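Heme oxygenase (Chlamydomonas reinhardtii, PDB 4RAJ) probably catalyses the oxygen-dependent opening of the heme ring, yielding biliverdin, iron and carbon monoxide. Local coordinates at residues Q147-A152 / S189-Q194; N40-A45 / I224-P229. All coordinates share one frame; numbering follows the deposited sequence.

Contact 1. Residues Q147-A152 / S189-Q194; sequences QHLAMA and SAFKKQ
Helix 140-151 faces helix 184-200 through L149 and F191, whose CA atoms lie 8.4 Å apart, and all the contact between 147-152 and 189-194 is made by three side chains. L149 points across the gap; both its methyls bear on F191, and CD2 also reaches K192. CD1 lies against the root of the phenyl group, 3.9 Å from F191 CD1 and a little farther from CG, while CD2 meets the same ring atom and also packs on the next residue, with L149 CD2 3.8 Å from K192 CG. The ring is approached obliquely. F191 carries CG anti to its backbone N (chi1 -177°), which directs the phenyl group from its helix toward helix 140-151, where it also rests on V144 and Y145; F85 and F195 meet it as further aromatic neighbours. K192 contributes aliphatic carbon here: its CG is the part that touches the leucine, and the chain beyond is extended until it bends at chi4 (93°).

In heme oxygenases the distal helix runs over the heme and is kinked at a glycine-rich stretch; helix 140-151, followed by a break and helix 155-165, probably forms it here. The bond from M151 N to Q147 O is weak at 3.3 Å, consistent with the helix loosening as it nears that break. L149 serves the flank of this helix that faces helix 184-200, whereas Q147 and A150 line the pocket holding a polyether molecule. With an alanine here both methyls would be gone, which would probably open a gap beside F191 and leave K192 CG without its apolar partner. Nearby, H148 NE2 bonds to E68, and A152 O receives N184 ND2, a second tie close to the start of helix 184-200.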
loop_
_atom_site.group_PDB
_atom_site.type_symbol
_atom_site.label_atom_id
_atom_site.label_comp_id
_atom_site.label_asym_id
_atom_site.label_seq_id
_atom_site.Cartn_x
_atom_site.Cartn_y
_atom_site.Cartn_z
ATOM N N GLN A 147 2.572 -3.193 -1.970
ATOM C CA GLN A 147 1.534 -2.261 -1.529
ATOM C C GLN A 147 0.815 -1.600 -2.692
ATOM O O GLN A 147 -0.406 -1.664 -2.802
ATOM C CB GLN A 147 2.143 -1.177 -0.633
ATOM C CG GLN A 147 2.937 -1.714 0.593
ATOM C CD GLN A 147 2.035 -2.240 1.685
ATOM O OE1 GLN A 147 0.837 -2.420 1.480
ATOM N NE2 GLN A 147 2.605 -2.480 2.873
ATOM N N HIS A 148 1.570 -0.944 -3.560
ATOM C CA HIS A 148 0.929 -0.161 -4.610
ATOM C C HIS A 148 0.242 -1.017 -5.652
ATOM O O HIS A 148 -0.781 -0.629 -6.202
ATOM C CB HIS A 148 1.949 0.742 -5.283
ATOM C CG HIS A 148 2.353 1.899 -4.441
ATOM N ND1 HIS A 148 3.384 1.828 -3.528
ATOM C CD2 HIS A 148 1.861 3.159 -4.365
ATOM C CE1 HIS A 148 3.514 3.001 -2.930
ATOM N NE2 HIS A 148 2.601 3.824 -3.415
ATOM N N LEU A 149 0.800 -2.184 -5.931
ATOM C CA LEU A 149 0.249 -2.998 -7.004
ATOM C C LEU A 149 -1.013 -3.726 -6.530
ATOM O O LEU A 149 -1.923 -3.988 -7.319
ATOM C CB LEU A 149 1.309 -3.977 -7.534
ATOM C CG LEU A 149 2.099 -3.455 -8.749
ATOM C CD1 LEU A 149 2.732 -2.094 -8.500
ATOM C CD2 LEU A 149 3.160 -4.449 -9.207
ATOM N N ALA A 150 -1.097 -4.001 -5.236
ATOM C CA ALA A 150 -2.312 -4.597 -4.679
ATOM C C ALA A 150 -3.475 -3.604 -4.716
ATOM O O ALA A 150 -4.614 -3.991 -4.993
ATOM C CB ALA A 150 -2.065 -5.093 -3.255
ATOM N N MET A 151 -3.192 -2.323 -4.461
ATOM C CA MET A 151 -4.233 -1.291 -4.549
ATOM C C MET A 151 -4.825 -1.220 -5.949
ATOM O O MET A 151 -6.038 -0.992 -6.120
ATOM C CB MET A 151 -3.669 0.071 -4.142
ATOM C CG MET A 151 -3.226 0.081 -2.680
ATOM S SD MET A 151 -4.657 -0.052 -1.575
ATOM C CE MET A 151 -5.495 1.433 -2.119
ATOM N N ALA A 152 -3.958 -1.420 -6.943
ATOM C CA ALA A 152 -4.348 -1.372 -8.356
ATOM C C ALA A 152 -5.092 -2.642 -8.780
ATOM O O ALA A 152 -5.695 -2.700 -9.860
ATOM C CB ALA A 152 -3.114 -1.165 -9.232
ATOM N N SER A 189 1.380 -3.256 -14.878
ATOM C CA SER A 189 2.195 -4.056 -15.791
ATOM C C SER A 189 3.533 -3.365 -16.082
ATOM O O SER A 189 4.567 -4.027 -16.196
ATOM C CB SER A 189 1.451 -4.334 -17.098
ATOM O OG SER A 189 1.309 -3.152 -17.863
ATOM N N ALA A 190 3.509 -2.037 -16.190
ATOM C CA ALA A 190 4.728 -1.267 -16.442
ATOM C C ALA A 190 5.713 -1.393 -15.283
ATOM O O ALA A 190 6.921 -1.531 -15.483
ATOM C CB ALA A 190 4.394 0.201 -16.695
ATOM N N PHE A 191 5.204 -1.311 -14.062
ATOM C CA PHE A 191 6.077 -1.464 -12.904
ATOM C C PHE A 191 6.639 -2.879 -12.848
ATOM O O PHE A 191 7.826 -3.063 -12.595
ATOM C CB PHE A 191 5.354 -1.145 -11.601
ATOM C CG PHE A 191 6.251 -1.232 -10.404
ATOM C CD1 PHE A 191 6.413 -2.433 -9.720
ATOM C CD2 PHE A 191 6.998 -0.129 -10.008
ATOM C CE1 PHE A 191 7.279 -2.527 -8.632
ATOM C CE2 PHE A 191 7.872 -0.219 -8.925
ATOM C CZ PHE A 191 8.001 -1.417 -8.236
ATOM N N LYS A 192 5.786 -3.876 -13.067
ATOM C CA LYS A 192 6.237 -5.265 -13.035
ATOM C C LYS A 192 7.358 -5.523 -14.028
ATOM O O LYS A 192 8.366 -6.135 -13.695
ATOM C CB LYS A 192 5.099 -6.232 -13.342
ATOM C CG LYS A 192 4.257 -6.628 -12.174
ATOM C CD LYS A 192 3.728 -8.014 -12.454
ATOM C CE LYS A 192 2.833 -8.506 -11.353
ATOM N NZ LYS A 192 1.421 -8.173 -11.677
ATOM N N LYS A 193 7.163 -5.068 -15.255
ATOM C CA LYS A 193 8.148 -5.274 -16.311
ATOM C C LYS A 193 9.494 -4.672 -15.943
ATOM O O LYS A 193 10.533 -5.325 -16.065
ATOM C CB LYS A 193 7.643 -4.676 -17.626
ATOM C CG LYS A 193 8.604 -4.816 -18.797
ATOM C CD LYS A 193 7.839 -4.802 -20.117
ATOM C CE LYS A 193 8.781 -4.763 -21.299
ATOM N NZ LYS A 193 9.592 -3.519 -21.266
ATOM N N GLN A 194 9.480 -3.431 -15.472
ATOM C CA GLN A 194 10.722 -2.786 -15.077
ATOM C C GLN A 194 11.322 -3.409 -13.817
ATOM O O GLN A 194 12.536 -3.552 -13.727
ATOM C CB GLN A 194 10.522 -1.294 -14.853
ATOM C CG GLN A 194 11.820 -0.585 -14.502
ATOM C CD GLN A 194 11.717 0.916 -14.611
ATOM O OE1 GLN A 194 10.625 1.468 -14.757
ATOM N NE2 GLN A 194 12.859 1.591 -14.551
#

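Contact 2. Residues N40-A45 / I224-P229; sequences NARLIA and IIKAFP
R42 reaches from helix 29-47 to I225 and K226 near the end of helix 204-227, and its side chain supplies the whole of one side of the contact. Apolar packing centres on R42 CD, which lies 3.5 Å from I225 CG2, a close approach of two saturated carbons, and the arginine chain passes obliquely over this methyl. I225 sets CG2 anti to its backbone N, leaving that branch turned to the arginine. On the same flank I225 also packs on L38 and V39, so the isoleucine sits against helix 29-47 along more than one turn.

Helix 29-47 probably corresponds to the proximal helix of heme oxygenases, which together with the distal helix sandwiches the heme; helix 204-227 is the last helix of this all-helical fold. Consistent with a place beside the pocket, the I225 side chain is about 4 Å from a bound polyether, probably picked up from the crystallisation liquor.

The polar end of R42 is held by its own helix: NH1 donates to L38 O, one turn earlier. The chain is extended from CG to NE, and chi4 of 74° then swings the guanidinium out of that line. NE is 3.8 Å from I225 O, too far for a hydrogen bond; that oxygen is taken by F228 N, 3.3 Å away, in the last turn before the chain leaves the helix.

Van der Waals contact also joins the two basic residues. R42 NH2 meets the methylene K226 CG at 4.0 Å, while the lysine, bent at chi3 (-69°), leads its ammonium away, placing NZ 7.4 Å from R42 NH2. Beyond the helix end, F228 turns to L46, K55 and C59.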
loop_
_atom_site.group_PDB
_atom_site.type_symbol
_atom_site.label_atom_id
_atom_site.label_comp_id
_atom_site.label_asym_id
_atom_site.label_seq_id
_atom_site.Cartn_x
_atom_site.Cartn_y
_atom_site.Cartn_z
ATOM N N ASN A 40 -10.660 -10.079 4.584
ATOM C CA ASN A 40 -12.062 -10.430 4.375
ATOM C C ASN A 40 -12.833 -10.596 5.690
ATOM O O ASN A 40 -14.000 -10.226 5.775
ATOM C CB ASN A 40 -12.199 -11.703 3.531
ATOM C CG ASN A 40 -11.614 -11.548 2.136
ATOM O OD1 ASN A 40 -10.721 -12.276 1.737
ATOM N ND2 ASN A 40 -12.089 -10.548 1.413
ATOM N N ALA A 41 -12.189 -11.142 6.714
ATOM C CA ALA A 41 -12.860 -11.325 8.008
ATOM C C ALA A 41 -13.223 -10.003 8.667
ATOM O O ALA A 41 -14.063 -9.969 9.572
ATOM C CB ALA A 41 -12.006 -12.131 8.942
ATOM N N ARG A 42 -12.581 -8.922 8.236
ATOM C CA ARG A 42 -12.822 -7.619 8.851
ATOM C C ARG A 42 -13.653 -6.674 7.973
ATOM O O ARG A 42 -14.213 -5.714 8.474
ATOM C CB ARG A 42 -11.495 -6.972 9.220
ATOM C CG ARG A 42 -10.967 -7.493 10.564
ATOM C CD ARG A 42 -9.551 -7.044 10.835
ATOM N NE ARG A 42 -9.003 -7.659 12.045
ATOM C CZ ARG A 42 -8.612 -8.932 12.143
ATOM N NH1 ARG A 42 -8.714 -9.756 11.103
ATOM N NH2 ARG A 42 -8.129 -9.387 13.292
ATOM N N LEU A 43 -13.747 -6.966 6.681
ATOM C CA LEU A 43 -14.568 -6.168 5.767
ATOM C C LEU A 43 -15.998 -5.977 6.215
ATOM O O LEU A 43 -16.511 -4.857 6.173
ATOM C CB LEU A 43 -14.600 -6.801 4.387
ATOM C CG LEU A 43 -13.295 -6.732 3.629
ATOM C CD1 LEU A 43 -13.493 -7.332 2.250
ATOM C CD2 LEU A 43 -12.822 -5.296 3.563
ATOM N N ILE A 44 -16.662 -7.065 6.602
ATOM C CA ILE A 44 -18.064 -6.971 6.990
ATOM C C ILE A 44 -18.192 -6.054 8.192
ATOM O O ILE A 44 -19.104 -5.228 8.272
ATOM C CB ILE A 44 -18.682 -8.363 7.297
ATOM C CG1 ILE A 44 -19.267 -8.957 6.023
ATOM C CG2 ILE A 44 -19.810 -8.256 8.310
ATOM C CD1 ILE A 44 -20.254 -8.044 5.343
ATOM N N ALA A 45 -17.241 -6.174 9.114
ATOM C CA ALA A 45 -17.226 -5.306 10.278
ATOM C C ALA A 45 -17.075 -3.855 9.834
ATOM O O ALA A 45 -17.809 -2.986 10.280
ATOM C CB ALA A 45 -16.100 -5.696 11.230
ATOM N N ILE A 224 -0.641 -4.384 11.476
ATOM C CA ILE A 224 -1.410 -3.138 11.511
ATOM C C ILE A 224 -2.916 -3.430 11.511
ATOM O O ILE A 224 -3.688 -2.837 12.276
ATOM C CB ILE A 224 -1.013 -2.246 10.334
ATOM C CG1 ILE A 224 0.445 -1.793 10.518
ATOM C CG2 ILE A 224 -1.930 -1.042 10.203
ATOM C CD1 ILE A 224 1.060 -1.124 9.290
ATOM N N ILE A 225 -3.322 -4.368 10.668
ATOM C CA ILE A 225 -4.714 -4.805 10.623
ATOM C C ILE A 225 -5.181 -5.392 11.960
ATOM O O ILE A 225 -6.266 -5.073 12.456
ATOM C CB ILE A 225 -4.913 -5.838 9.508
ATOM C CG1 ILE A 225 -4.746 -5.161 8.146
ATOM C CG2 ILE A 225 -6.296 -6.456 9.586
ATOM C CD1 ILE A 225 -4.532 -6.128 7.017
ATOM N N LYS A 226 -4.352 -6.240 12.555
ATOM C CA LYS A 226 -4.745 -6.908 13.794
ATOM C C LYS A 226 -4.785 -5.944 14.971
ATOM O O LYS A 226 -5.549 -6.141 15.915
ATOM C CB LYS A 226 -3.801 -8.075 14.090
ATOM C CG LYS A 226 -4.113 -9.281 13.229
ATOM C CD LYS A 226 -3.295 -10.493 13.628
ATOM C CE LYS A 226 -1.831 -10.284 13.295
ATOM N NZ LYS A 226 -1.088 -11.579 13.296
ATOM N N ALA A 227 -3.983 -4.888 14.904
ATOM C CA ALA A 227 -3.909 -3.922 15.997
ATOM C C ALA A 227 -5.080 -2.939 15.975
ATOM O O ALA A 227 -5.280 -2.186 16.925
ATOM C CB ALA A 227 -2.579 -3.163 15.943
ATOM N N PHE A 228 -5.851 -2.947 14.893
ATOM C CA PHE A 228 -6.946 -1.993 14.736
ATOM C C PHE A 228 -8.097 -2.381 15.652
ATOM O O PHE A 228 -8.530 -3.534 15.657
ATOM C CB PHE A 228 -7.432 -1.922 13.275
ATOM C CG PHE A 228 -8.561 -0.928 13.056
ATOM C CD1 PHE A 228 -8.302 0.439 12.983
ATOM C CD2 PHE A 228 -9.876 -1.359 12.927
ATOM C CE1 PHE A 228 -9.337 1.358 12.788
ATOM C CE2 PHE A 228 -10.919 -0.445 12.730
ATOM C CZ PHE A 228 -10.646 0.913 12.658
ATOM N N PRO A 229 -8.578 -1.416 16.453
ATOM C CA PRO A 229 -9.629 -1.666 17.447
ATOM C C PRO A 229 -11.028 -1.778 16.836
ATOM O O PRO A 229 -11.703 -0.768 16.633
ATOM C CB PRO A 229 -9.533 -0.447 18.368
ATOM C CG PRO A 229 -9.006 0.645 17.483
ATOM C CD PRO A 229 -8.074 -0.031 16.509
#

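In the fold
Contact 1 is buried and contact 2 lies at the surface, on opposite sides of the chain's centre, their own centres 24 Å apart and nearest atoms about 7 Å. They share no helix, but 184-200 and 204-227 follow each other in the chain, and Q147 NE2 bonds to N221, tying the helix of 147-152 to that of 224-229. Both sets also contribute to the polyether pocket: Q147 and A150 from one, I225 from the other. Their chemistry follows their place: leucine and phenylalanine dominate inside, with a lysine lending only carbon, whereas outside an arginine packs its chain while its charged end bonds within its own helix.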